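Local coordinates for coat protein (Sulfolobus turreted icosahedral virus, PDB 2BBD), which forms, as the major capsid protein, the protein shell of the virion, probably through a double jelly-roll fold shared with viruses of bacteria and eukaryotes, at residues A[120-125]-A[155-160]; A[64-67]-A[73-76]; A[6-11]-A[23-28]. All coordinates share one frame; numbering follows the deposited sequence.

Overall arrangement
The three contacts lie in the N-terminal β-sandwich of the chain: contacts 1 and 2 each tie strands of one sheet, and contact 3 spans the two sheets at their edge. Contact 2 pairs two strands of the mixed sheet, contact 1 joins the ends of two strands of the facing sheet, and contact 3 links edge strands of both. Contacts 1 and 2 have centres about 17 Å apart and meet in the core, where L120 packs on both L66 and L74, and F123 on L74. Contacts 1 and 3, about 13 Å apart, are joined by Y156 OH and P25 O at 2.8 Å, probably a hydrogen bond. Methylpentanediol, probably from the crystallisation liquor, lies near Y75 and K23 and is hydrogen-bonded by R26 NE.

Contact 1. Residues A[120-125]-A[155-160]; sequences LARFPA and TYERVT
R122 and E157 meet through a salt bridge, with R122 NH1 giving a hydrogen bond of 3.1 Å to E157 OE2. The bond is not straight, 147° at the hydrogen. It reaches OE2 on its syn side, 33° out of the carboxylate plane; the guanidinium and carboxylate planes are 71° apart. Neither charge is spent on this pair alone: E163 and E167 also bind the R122 guanidinium, while E157 is shared with R31 and with the amino group of G1, so the buried carboxylate sits in a small ionic network.

Close non-bonded contact accompanies the charge pairing. R122 CD lies 3.0 Å from E157 OE1, so the aliphatic arm runs close past the acid before the chain bends at its third torsion and turns the guanidinium to its partner. V159 supplies the apolar component, laying CG2 over one face of that guanidinium, 4.0 Å from R122 NE.

R122 stands at the corner where strand 108-123 leaves its sheet. The arrangement is a salt-bridge network of a jelly-roll sandwich, spanning the ends of two strands separated by a third, 29-43, whose R31 joins the network.

Contact 2. Residues A[64-67]-A[73-76]; sequences FNLS and TLYS
L66 faces two residues at once, L74 and Y75, across the hairpin. With CG anti to the backbone N (chi1 -178°), the leucine lays its isobutyl group across that of L74: the two side chains meet at an oblique angle, L66 CD2 to L74 CD1 at 3.9 Å. Towards Y75 the meeting is nearer the backbone, where L66 CB and Y75 CB stand side by side at 3.9 Å. Beyond that point the tyrosine leads away, although L66 CD2 still grazes its ring at Y75 CD2, 4.1 Å off. The phenol continues to the facing sheet, where Y75 OH binds D119 O and the ring packs edge-to-face with F118.

Two residues opposite one make a classic β-bulge, placed in the hairpin of strands 61-68 and 72-78 and so within the sheet that also holds strands 19-24 and 131-137. The backbone shows its signature, for L66 O accepts from both L74 N (2.8 Å) and Y75 N (3.2 Å). The second bond is nearly straight, 170°, and uses a lone pair in the carbonyl plane; the first comes in tilted from that plane. L66 N returns a bond to Y75 O at 2.9 Å, and the same acceptor receives a CA-H contact from N65.

On the other face of the hairpin, N65 pairs with S76 and S67 with T73, both as non-hydrogen-bonded antiparallel pairs. N65 leans its amide across toward the partner strand, ND2 4.0 Å from S76 OG, and T73 turns CG2 towards L66 O. L66 and L74 meet the sandwich core from the hairpin side, each touching L120 of strand 108-123.

Contact 3. Residues A[6-11]-A[23-28]; sequences ETLQQT and KIPRNN
L8 and P25 mark the nearest approach of two backbones that do not pair, their CA atoms 8.8 Å apart, and the chains diverge to 10.7 Å between the CA atoms of E6 and N27. At this separation the segments meet through side chains.

The apolar contact is made by L8 and P25. L8 points its CD2 methyl at the CD corner of the P25 ring, 3.9 Å from P25 CD, and the same methyl stands more loosely, at 4.4 Å, from K23 O. The leucine leaves the backbone with CG beside the backbone N (chi1 -85°), which sends the CD2 branch toward the proline.

Farther along, the carboxylate of E6 comes near the side-chain amide of N27, the two planes 86° apart, nearly perpendicular. E6 holds its CG between the backbone N and the carbonyl carbon (chi1 59°) and is otherwise extended, an arrangement that carries the acid toward the second segment. E6 also touches a neighbouring molecule in the crystal, so its pose may partly reflect the lattice.

Both segments belong to outermost strands: 2-13 borders the five-stranded sheet, and 19-24 the mixed one. The contact therefore closes one rim of the β-sandwich at the surface. Strand 145-158 lies beside it, with I154 touching both L8 and P25 and Y156 OH binding P25 O, while I24 turns inward against I131 of strand 131-137 and against I30 and I33 of strand 29-43.

Contact 1. Residues A[120-125]-A[155-160]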
ATOM      1  N   LEU A 120       0.443 -10.842  -3.065  1.00 27.67           N
ATOM      2  CA  LEU A 120       1.756 -11.338  -3.463  1.00 29.41           C
ATOM      3  C   LEU A 120       1.709 -12.035  -4.812  1.00 30.02           C
ATOM      4  O   LEU A 120       2.587 -12.835  -5.114  1.00 32.84           O
ATOM      5  CB  LEU A 120       2.305 -12.327  -2.431  1.00 31.33           C
ATOM      6  CG  LEU A 120       2.833 -11.799  -1.096  1.00 33.52           C
ATOM      7  CD1 LEU A 120       1.689 -11.275  -0.257  1.00 35.05           C
ATOM      8  CD2 LEU A 120       3.555 -12.920  -0.368  1.00 32.23           C
ATOM      9  N   ALA A 121       0.692 -11.737  -5.616  1.00 30.28           N
ATOM     10  CA  ALA A 121       0.552 -12.377  -6.922  1.00 30.03           C
ATOM     11  C   ALA A 121       0.536 -13.880  -6.635  1.00 30.40           C
ATOM     12  O   ALA A 121      -0.404 -14.386  -6.013  1.00 32.15           O
ATOM     13  CB  ALA A 121       1.731 -11.997  -7.818  1.00 27.96           C
ATOM     14  N   ARG A 122       1.552 -14.601  -7.090  1.00 28.27           N
ATOM     15  CA  ARG A 122       1.628 -16.027  -6.781  1.00 29.63           C
ATOM     16  C   ARG A 122       3.082 -16.312  -6.451  1.00 27.48           C
ATOM     17  O   ARG A 122       3.823 -16.877  -7.243  1.00 29.38           O
ATOM     18  CB  ARG A 122       1.148 -16.893  -7.947  1.00 30.76           C
ATOM     19  CG  ARG A 122       0.646 -18.247  -7.469  1.00 35.69           C
ATOM     20  CD  ARG A 122       0.188 -19.138  -8.604  1.00 36.79           C
ATOM     21  NE  ARG A 122       1.290 -19.483  -9.495  1.00 35.71           N
ATOM     22  CZ  ARG A 122       1.190 -20.363 -10.487  1.00 38.38           C
ATOM     23  NH1 ARG A 122       0.035 -20.987 -10.712  1.00 35.82           N
ATOM     24  NH2 ARG A 122       2.244 -20.622 -11.249  1.00 32.72           N
ATOM     25  N   PHE A 123       3.472 -15.878  -5.256  1.00 27.06           N
ATOM     26  CA  PHE A 123       4.827 -16.002  -4.740  1.00 25.44           C
ATOM     27  C   PHE A 123       5.251 -17.447  -4.474  1.00 26.45           C
ATOM     28  O   PHE A 123       4.562 -18.188  -3.773  1.00 28.40           O
ATOM     29  CB  PHE A 123       4.925 -15.184  -3.452  1.00 23.65           C
ATOM     30  CG  PHE A 123       6.321 -14.934  -2.994  1.00 22.47           C
ATOM     31  CD1 PHE A 123       7.139 -14.046  -3.678  1.00 23.00           C
ATOM     32  CD2 PHE A 123       6.821 -15.584  -1.869  1.00 23.72           C
ATOM     33  CE1 PHE A 123       8.449 -13.804  -3.247  1.00 24.55           C
ATOM     34  CE2 PHE A 123       8.126 -15.351  -1.427  1.00 23.95           C
ATOM     35  CZ  PHE A 123       8.942 -14.458  -2.118  1.00 23.48           C
ATOM     36  N   PRO A 124       6.398 -17.865  -5.036  1.00 26.64           N
ATOM     37  CA  PRO A 124       6.919 -19.228  -4.863  1.00 26.58           C
ATOM     38  C   PRO A 124       7.591 -19.367  -3.491  1.00 27.22           C
ATOM     39  O   PRO A 124       8.809 -19.565  -3.383  1.00 27.39           O
ATOM     40  CB  PRO A 124       7.898 -19.358  -6.023  1.00 25.68           C
ATOM     41  CG  PRO A 124       8.491 -17.970  -6.098  1.00 26.73           C
ATOM     42  CD  PRO A 124       7.282 -17.058  -5.904  1.00 25.38           C
ATOM     43  N   ALA A 125       6.775 -19.265  -2.447  1.00 26.57           N
ATOM     44  CA  ALA A 125       7.254 -19.314  -1.071  1.00 26.48           C
ATOM     45  C   ALA A 125       8.052 -20.558  -0.705  1.00 27.46           C
ATOM     46  O   ALA A 125       8.981 -20.484   0.089  1.00 27.18           O
ATOM     47  CB  ALA A 125       6.079 -19.147  -0.119  1.00 22.26           C
ATOM     48  N   THR A 155      -3.283 -16.810   2.344  1.00 25.24           N
ATOM     49  CA  THR A 155      -3.954 -17.480   1.248  1.00 25.01           C
ATOM     50  C   THR A 155      -2.853 -18.189   0.456  1.00 24.66           C
ATOM     51  O   THR A 155      -1.938 -17.550  -0.057  1.00 24.56           O
ATOM     52  CB  THR A 155      -4.692 -16.492   0.330  1.00 24.57           C
ATOM     53  OG1 THR A 155      -5.780 -15.885   1.042  1.00 24.85           O
ATOM     54  CG2 THR A 155      -5.243 -17.228  -0.882  1.00 24.75           C
ATOM     55  N   TYR A 156      -2.933 -19.514   0.395  1.00 25.19           N
ATOM     56  CA  TYR A 156      -1.943 -20.311  -0.320  1.00 26.20           C
ATOM     57  C   TYR A 156      -2.492 -20.834  -1.625  1.00 26.65           C
ATOM     58  O   TYR A 156      -3.678 -20.725  -1.909  1.00 30.36           O
ATOM     59  CB  TYR A 156      -1.525 -21.536   0.499  1.00 23.68           C
ATOM     60  CG  TYR A 156      -0.696 -21.249   1.718  1.00 26.56           C
ATOM     61  CD1 TYR A 156      -1.255 -21.298   2.990  1.00 27.48           C
ATOM     62  CD2 TYR A 156       0.660 -20.968   1.605  1.00 24.90           C
ATOM     63  CE1 TYR A 156      -0.478 -21.081   4.124  1.00 28.41           C
ATOM     64  CE2 TYR A 156       1.444 -20.745   2.726  1.00 26.26           C
ATOM     65  CZ  TYR A 156       0.872 -20.803   3.982  1.00 27.61           C
ATOM     66  OH  TYR A 156       1.646 -20.555   5.089  1.00 32.48           O
ATOM     67  N   GLU A 157      -1.602 -21.405  -2.416  1.00 28.70           N
ATOM     68  CA  GLU A 157      -1.980 -22.050  -3.659  1.00 29.66           C
ATOM     69  C   GLU A 157      -1.024 -23.226  -3.768  1.00 29.20           C
ATOM     70  O   GLU A 157       0.200 -23.064  -3.685  1.00 27.32           O
ATOM     71  CB  GLU A 157      -1.824 -21.144  -4.881  1.00 31.23           C
ATOM     72  CG  GLU A 157      -2.509 -21.734  -6.113  1.00 33.69           C
ATOM     73  CD  GLU A 157      -2.336 -20.893  -7.365  1.00 34.71           C
ATOM     74  OE1 GLU A 157      -2.473 -19.655  -7.288  1.00 35.46           O
ATOM     75  OE2 GLU A 157      -2.078 -21.478  -8.435  1.00 38.24           O
ATOM     76  N   ARG A 158      -1.588 -24.413  -3.910  1.00 28.03           N
ATOM     77  CA  ARG A 158      -0.780 -25.602  -4.033  1.00 31.14           C
ATOM     78  C   ARG A 158      -0.377 -25.735  -5.496  1.00 31.85           C
ATOM     79  O   ARG A 158      -1.153 -26.195  -6.336  1.00 32.74           O
ATOM     80  CB  ARG A 158      -1.568 -26.825  -3.563  1.00 30.80           C
ATOM     81  CG  ARG A 158      -0.834 -28.123  -3.775  1.00 37.99           C
ATOM     82  CD  ARG A 158      -1.439 -29.249  -2.960  1.00 42.43           C
ATOM     83  NE  ARG A 158      -0.959 -30.548  -3.425  1.00 47.50           N
ATOM     84  CZ  ARG A 158      -1.387 -31.143  -4.535  1.00 49.56           C
ATOM     85  NH1 ARG A 158      -2.308 -30.552  -5.289  1.00 49.69           N
ATOM     86  NH2 ARG A 158      -0.897 -32.325  -4.893  1.00 50.78           N
ATOM     87  N   VAL A 159       0.841 -25.305  -5.791  1.00 32.07           N
ATOM     88  CA  VAL A 159       1.373 -25.358  -7.141  1.00 33.47           C
ATOM     89  C   VAL A 159       2.303 -26.558  -7.245  1.00 32.85           C
ATOM     90  O   VAL A 159       3.326 -26.635  -6.560  1.00 31.98           O
ATOM     91  CB  VAL A 159       2.133 -24.060  -7.474  1.00 32.91           C
ATOM     92  CG1 VAL A 159       2.628 -24.094  -8.900  1.00 34.90           C
ATOM     93  CG2 VAL A 159       1.204 -22.866  -7.273  1.00 34.52           C
ATOM     94  N   THR A 160       1.928 -27.500  -8.098  1.00 32.72           N
ATOM     95  CA  THR A 160       2.706 -28.718  -8.284  1.00 34.80           C
ATOM     96  C   THR A 160       3.823 -28.542  -9.302  1.00 34.31           C
ATOM     97  O   THR A 160       3.800 -27.622 -10.119  1.00 32.81           O
ATOM     98  CB  THR A 160       1.798 -29.867  -8.743  1.00 34.09           C
ATOM     99  OG1 THR A 160       1.207 -29.527 -10.005  1.00 35.13           O
ATOM    100  CG2 THR A 160       0.685 -30.094  -7.721  1.00 32.41           C
TER

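Contact 2. Residues A[64-67]-A[73-76]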
ATOM      1  N   PHE A  64       4.533  -1.236   7.479  1.00 21.40           N
ATOM      2  CA  PHE A  64       4.506  -2.669   7.204  1.00 20.59           C
ATOM      3  C   PHE A  64       5.685  -2.952   6.297  1.00 22.59           C
ATOM      4  O   PHE A  64       5.900  -2.241   5.308  1.00 22.48           O
ATOM      5  CB  PHE A  64       3.259  -3.101   6.432  1.00 19.42           C
ATOM      6  CG  PHE A  64       2.028  -3.215   7.265  1.00 20.49           C
ATOM      7  CD1 PHE A  64       1.935  -4.166   8.266  1.00 20.64           C
ATOM      8  CD2 PHE A  64       0.931  -2.397   7.013  1.00 20.67           C
ATOM      9  CE1 PHE A  64       0.757  -4.309   9.003  1.00 22.14           C
ATOM     10  CE2 PHE A  64      -0.241  -2.531   7.740  1.00 22.79           C
ATOM     11  CZ  PHE A  64      -0.329  -3.491   8.737  1.00 20.76           C
ATOM     12  N   ASN A  65       6.447  -3.984   6.623  1.00 23.03           N
ATOM     13  CA  ASN A  65       7.560  -4.366   5.774  1.00 24.27           C
ATOM     14  C   ASN A  65       7.511  -5.865   5.510  1.00 21.55           C
ATOM     15  O   ASN A  65       7.603  -6.675   6.434  1.00 21.98           O
ATOM     16  CB  ASN A  65       8.890  -3.974   6.415  1.00 25.99           C
ATOM     17  CG  ASN A  65      10.057  -4.197   5.488  1.00 32.93           C
ATOM     18  OD1 ASN A  65      10.500  -5.336   5.275  1.00 35.50           O
ATOM     19  ND2 ASN A  65      10.558  -3.114   4.909  1.00 35.69           N
ATOM     20  N   LEU A  66       7.346  -6.234   4.244  1.00 22.00           N
ATOM     21  CA  LEU A  66       7.290  -7.646   3.864  1.00 22.27           C
ATOM     22  C   LEU A  66       8.524  -7.953   3.028  1.00 25.02           C
ATOM     23  O   LEU A  66       8.757  -7.335   1.982  1.00 24.75           O
ATOM     24  CB  LEU A  66       6.024  -7.953   3.061  1.00 23.48           C
ATOM     25  CG  LEU A  66       5.867  -9.422   2.652  1.00 22.96           C
ATOM     26  CD1 LEU A  66       5.699 -10.288   3.903  1.00 25.65           C
ATOM     27  CD2 LEU A  66       4.676  -9.583   1.737  1.00 21.90           C
ATOM     28  N   SER A  67       9.325  -8.894   3.511  1.00 24.40           N
ATOM     29  CA  SER A  67      10.548  -9.261   2.827  1.00 26.50           C
ATOM     30  C   SER A  67      10.902 -10.736   3.024  1.00 27.60           C
ATOM     31  O   SER A  67      10.360 -11.409   3.899  1.00 26.19           O
ATOM     32  CB  SER A  67      11.692  -8.393   3.350  1.00 27.82           C
ATOM     33  OG  SER A  67      11.993  -8.743   4.685  1.00 31.87           O
ATOM     34  N   THR A  73      12.679  -6.987  -0.698  1.00 29.45           N
ATOM     35  CA  THR A  73      11.450  -6.336  -0.267  1.00 28.33           C
ATOM     36  C   THR A  73      10.276  -6.405  -1.235  1.00 28.74           C
ATOM     37  O   THR A  73      10.378  -5.991  -2.387  1.00 29.43           O
ATOM     38  CB  THR A  73      11.733  -4.871   0.036  1.00 27.47           C
ATOM     39  OG1 THR A  73      12.825  -4.801   0.960  1.00 29.94           O
ATOM     40  CG2 THR A  73      10.494  -4.180   0.628  1.00 24.45           C
ATOM     41  N   LEU A  74       9.158  -6.929  -0.747  1.00 26.95           N
ATOM     42  CA  LEU A  74       7.936  -7.036  -1.538  1.00 25.19           C
ATOM     43  C   LEU A  74       7.040  -5.830  -1.231  1.00 25.64           C
ATOM     44  O   LEU A  74       6.381  -5.289  -2.113  1.00 25.71           O
ATOM     45  CB  LEU A  74       7.193  -8.329  -1.186  1.00 25.98           C
ATOM     46  CG  LEU A  74       7.931  -9.647  -1.441  1.00 25.56           C
ATOM     47  CD1 LEU A  74       7.060 -10.824  -1.032  1.00 21.44           C
ATOM     48  CD2 LEU A  74       8.291  -9.737  -2.906  1.00 26.46           C
ATOM     49  N   TYR A  75       7.029  -5.423   0.033  1.00 24.16           N
ATOM     50  CA  TYR A  75       6.237  -4.286   0.485  1.00 23.82           C
ATOM     51  C   TYR A  75       6.994  -3.465   1.513  1.00 23.83           C
ATOM     52  O   TYR A  75       7.682  -4.007   2.381  1.00 21.95           O
ATOM     53  CB  TYR A  75       4.934  -4.749   1.141  1.00 24.15           C
ATOM     54  CG  TYR A  75       3.819  -5.107   0.192  1.00 24.38           C
ATOM     55  CD1 TYR A  75       2.703  -4.270   0.049  1.00 26.31           C
ATOM     56  CD2 TYR A  75       3.857  -6.290  -0.543  1.00 24.62           C
ATOM     57  CE1 TYR A  75       1.654  -4.610  -0.805  1.00 25.46           C
ATOM     58  CE2 TYR A  75       2.817  -6.638  -1.401  1.00 25.43           C
ATOM     59  CZ  TYR A  75       1.720  -5.796  -1.525  1.00 24.34           C
ATOM     60  OH  TYR A  75       0.691  -6.154  -2.359  1.00 26.37           O
ATOM     61  N   SER A  76       6.850  -2.151   1.397  1.00 22.13           N
ATOM     62  CA  SER A  76       7.436  -1.193   2.318  1.00 23.55           C
ATOM     63  C   SER A  76       6.444  -0.029   2.250  1.00 23.03           C
ATOM     64  O   SER A  76       6.551   0.854   1.398  1.00 24.79           O
ATOM     65  CB  SER A  76       8.821  -0.753   1.850  1.00 24.36           C
ATOM     66  OG  SER A  76       9.411   0.085   2.825  1.00 27.25           O
TER

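Contact 3. Residues A[6-11]-A[23-28]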
ATOM      1  N   GLU A   6      -5.767 -20.017   5.430  1.00 27.57           N
ATOM      2  CA  GLU A   6      -5.708 -20.422   6.821  1.00 28.32           C
ATOM      3  C   GLU A   6      -5.134 -19.305   7.701  1.00 27.37           C
ATOM      4  O   GLU A   6      -4.294 -18.497   7.273  1.00 24.13           O
ATOM      5  CB  GLU A   6      -4.945 -21.759   6.997  1.00 31.74           C
ATOM      6  CG  GLU A   6      -3.506 -21.821   6.517  1.00 35.22           C
ATOM      7  CD  GLU A   6      -2.930 -23.260   6.541  1.00 35.81           C
ATOM      8  OE1 GLU A   6      -1.695 -23.409   6.506  1.00 37.44           O
ATOM      9  OE2 GLU A   6      -3.702 -24.242   6.585  1.00 35.70           O
ATOM     10  N   THR A   7      -5.625 -19.252   8.930  1.00 25.66           N
ATOM     11  CA  THR A   7      -5.205 -18.243   9.884  1.00 27.36           C
ATOM     12  C   THR A   7      -4.170 -18.807  10.844  1.00 27.54           C
ATOM     13  O   THR A   7      -4.395 -19.839  11.459  1.00 28.08           O
ATOM     14  CB  THR A   7      -6.414 -17.758  10.685  1.00 28.31           C
ATOM     15  OG1 THR A   7      -7.411 -17.283   9.776  1.00 30.90           O
ATOM     16  CG2 THR A   7      -6.020 -16.657  11.648  1.00 27.30           C
ATOM     17  N   LEU A   8      -3.035 -18.130  10.966  1.00 27.63           N
ATOM     18  CA  LEU A   8      -1.983 -18.582  11.870  1.00 27.92           C
ATOM     19  C   LEU A   8      -2.476 -18.622  13.325  1.00 28.07           C
ATOM     20  O   LEU A   8      -3.242 -17.762  13.769  1.00 25.34           O
ATOM     21  CB  LEU A   8      -0.762 -17.667  11.736  1.00 27.26           C
ATOM     22  CG  LEU A   8       0.211 -18.020  10.606  1.00 30.66           C
ATOM     23  CD1 LEU A   8      -0.544 -18.442   9.366  1.00 29.17           C
ATOM     24  CD2 LEU A   8       1.120 -16.847  10.319  1.00 25.68           C
ATOM     25  N   GLN A   9      -2.036 -19.637  14.055  1.00 27.42           N
ATOM     26  CA  GLN A   9      -2.419 -19.817  15.447  1.00 29.53           C
ATOM     27  C   GLN A   9      -1.811 -18.728  16.321  1.00 26.95           C
ATOM     28  O   GLN A   9      -2.442 -18.234  17.245  1.00 27.14           O
ATOM     29  CB  GLN A   9      -1.934 -21.184  15.941  1.00 33.17           C
ATOM     30  CG  GLN A   9      -2.717 -21.733  17.111  1.00 42.20           C
ATOM     31  CD  GLN A   9      -4.076 -22.272  16.697  1.00 46.75           C
ATOM     32  OE1 GLN A   9      -4.924 -21.529  16.192  1.00 50.07           O
ATOM     33  NE2 GLN A   9      -4.292 -23.571  16.910  1.00 45.90           N
ATOM     34  N   GLN A  10      -0.570 -18.370  16.025  1.00 26.89           N
ATOM     35  CA  GLN A  10       0.147 -17.355  16.785  1.00 27.64           C
ATOM     36  C   GLN A  10      -0.321 -15.931  16.454  1.00 29.05           C
ATOM     37  O   GLN A  10      -0.402 -15.547  15.283  1.00 27.38           O
ATOM     38  CB  GLN A  10       1.646 -17.489  16.516  1.00 27.47           C
ATOM     39  CG  GLN A  10       2.511 -16.467  17.238  1.00 32.02           C
ATOM     40  CD  GLN A  10       3.998 -16.796  17.171  1.00 33.97           C
ATOM     41  OE1 GLN A  10       4.829 -16.052  17.696  1.00 35.75           O
ATOM     42  NE2 GLN A  10       4.337 -17.914  16.527  1.00 35.84           N
ATOM     43  N   THR A  11      -0.630 -15.160  17.494  1.00 27.36           N
ATOM     44  CA  THR A  11      -1.072 -13.785  17.315  1.00 28.42           C
ATOM     45  C   THR A  11      -0.029 -12.866  17.937  1.00 28.01           C
ATOM     46  O   THR A  11       0.834 -13.319  18.681  1.00 29.87           O
ATOM     47  CB  THR A  11      -2.437 -13.533  17.980  1.00 28.69           C
ATOM     48  OG1 THR A  11      -2.319 -13.710  19.395  1.00 30.60           O
ATOM     49  CG2 THR A  11      -3.478 -14.495  17.430  1.00 28.83           C
ATOM     50  N   LYS A  23       7.163 -14.344  11.236  1.00 25.73           N
ATOM     51  CA  LYS A  23       7.670 -15.280  10.244  1.00 29.01           C
ATOM     52  C   LYS A  23       6.488 -15.870   9.496  1.00 27.25           C
ATOM     53  O   LYS A  23       5.524 -16.328  10.105  1.00 29.43           O
ATOM     54  CB  LYS A  23       8.463 -16.400  10.920  1.00 31.25           C
ATOM     55  CG  LYS A  23       9.171 -17.319   9.930  1.00 40.65           C
ATOM     56  CD  LYS A  23      10.146 -16.539   9.045  1.00 43.60           C
ATOM     57  CE  LYS A  23      11.176 -17.472   8.444  1.00 50.78           C
ATOM     58  NZ  LYS A  23      11.855 -18.289   9.506  1.00 55.34           N
ATOM     59  N   ILE A  24       6.553 -15.843   8.173  1.00 26.35           N
ATOM     60  CA  ILE A  24       5.478 -16.382   7.360  1.00 23.52           C
ATOM     61  C   ILE A  24       5.814 -17.816   6.962  1.00 23.84           C
ATOM     62  O   ILE A  24       6.875 -18.079   6.406  1.00 25.24           O
ATOM     63  CB  ILE A  24       5.271 -15.522   6.106  1.00 21.89           C
ATOM     64  CG1 ILE A  24       4.941 -14.083   6.524  1.00 22.42           C
ATOM     65  CG2 ILE A  24       4.167 -16.110   5.237  1.00 22.03           C
ATOM     66  CD1 ILE A  24       3.698 -13.961   7.392  1.00 21.07           C
ATOM     67  N   PRO A  25       4.917 -18.767   7.260  1.00 24.83           N
ATOM     68  CA  PRO A  25       5.134 -20.183   6.927  1.00 26.14           C
ATOM     69  C   PRO A  25       5.126 -20.420   5.412  1.00 27.84           C
ATOM     70  O   PRO A  25       4.286 -19.870   4.697  1.00 27.97           O
ATOM     71  CB  PRO A  25       3.964 -20.891   7.616  1.00 26.02           C
ATOM     72  CG  PRO A  25       3.543 -19.923   8.697  1.00 29.55           C
ATOM     73  CD  PRO A  25       3.670 -18.592   8.019  1.00 24.47           C
ATOM     74  N   ARG A  26       6.051 -21.252   4.939  1.00 28.09           N
ATOM     75  CA  ARG A  26       6.182 -21.568   3.517  1.00 27.90           C
ATOM     76  C   ARG A  26       5.571 -22.922   3.171  1.00 29.27           C
ATOM     77  O   ARG A  26       6.238 -23.787   2.604  1.00 28.12           O
ATOM     78  CB  ARG A  26       7.663 -21.547   3.134  1.00 27.59           C
ATOM     79  CG  ARG A  26       8.324 -20.221   3.460  1.00 28.11           C
ATOM     80  CD  ARG A  26       9.797 -20.178   3.091  1.00 30.91           C
ATOM     81  NE  ARG A  26      10.610 -21.019   3.961  1.00 35.87           N
ATOM     82  CZ  ARG A  26      10.876 -22.301   3.731  1.00 39.88           C
ATOM     83  NH1 ARG A  26      10.391 -22.896   2.647  1.00 41.94           N
ATOM     84  NH2 ARG A  26      11.634 -22.984   4.578  1.00 39.15           N
ATOM     85  N   ASN A  27       4.294 -23.088   3.501  1.00 28.65           N
ATOM     86  CA  ASN A  27       3.579 -24.329   3.252  1.00 29.44           C
ATOM     87  C   ASN A  27       3.346 -24.602   1.783  1.00 29.04           C
ATOM     88  O   ASN A  27       3.276 -25.753   1.364  1.00 29.60           O
ATOM     89  CB  ASN A  27       2.230 -24.306   3.959  1.00 31.52           C
ATOM     90  CG  ASN A  27       2.361 -24.175   5.460  1.00 35.97           C
ATOM     91  OD1 ASN A  27       1.364 -24.040   6.164  1.00 37.46           O
ATOM     92  ND2 ASN A  27       3.594 -24.217   5.959  1.00 36.52           N
ATOM     93  N   ASN A  28       3.201 -23.537   1.010  1.00 27.66           N
ATOM     94  CA  ASN A  28       2.958 -23.631  -0.423  1.00 25.70           C
ATOM     95  C   ASN A  28       3.185 -22.251  -1.000  1.00 26.48           C
ATOM     96  O   ASN A  28       3.695 -21.353  -0.311  1.00 25.14           O
ATOM     97  CB  ASN A  28       1.510 -24.042  -0.693  1.00 27.28           C
ATOM     98  CG  ASN A  28       1.340 -25.540  -0.837  1.00 31.74           C
ATOM     99  OD1 ASN A  28       2.030 -26.179  -1.634  1.00 30.24           O
ATOM    100  ND2 ASN A  28       0.409 -26.109  -0.073  1.00 29.76           N
TER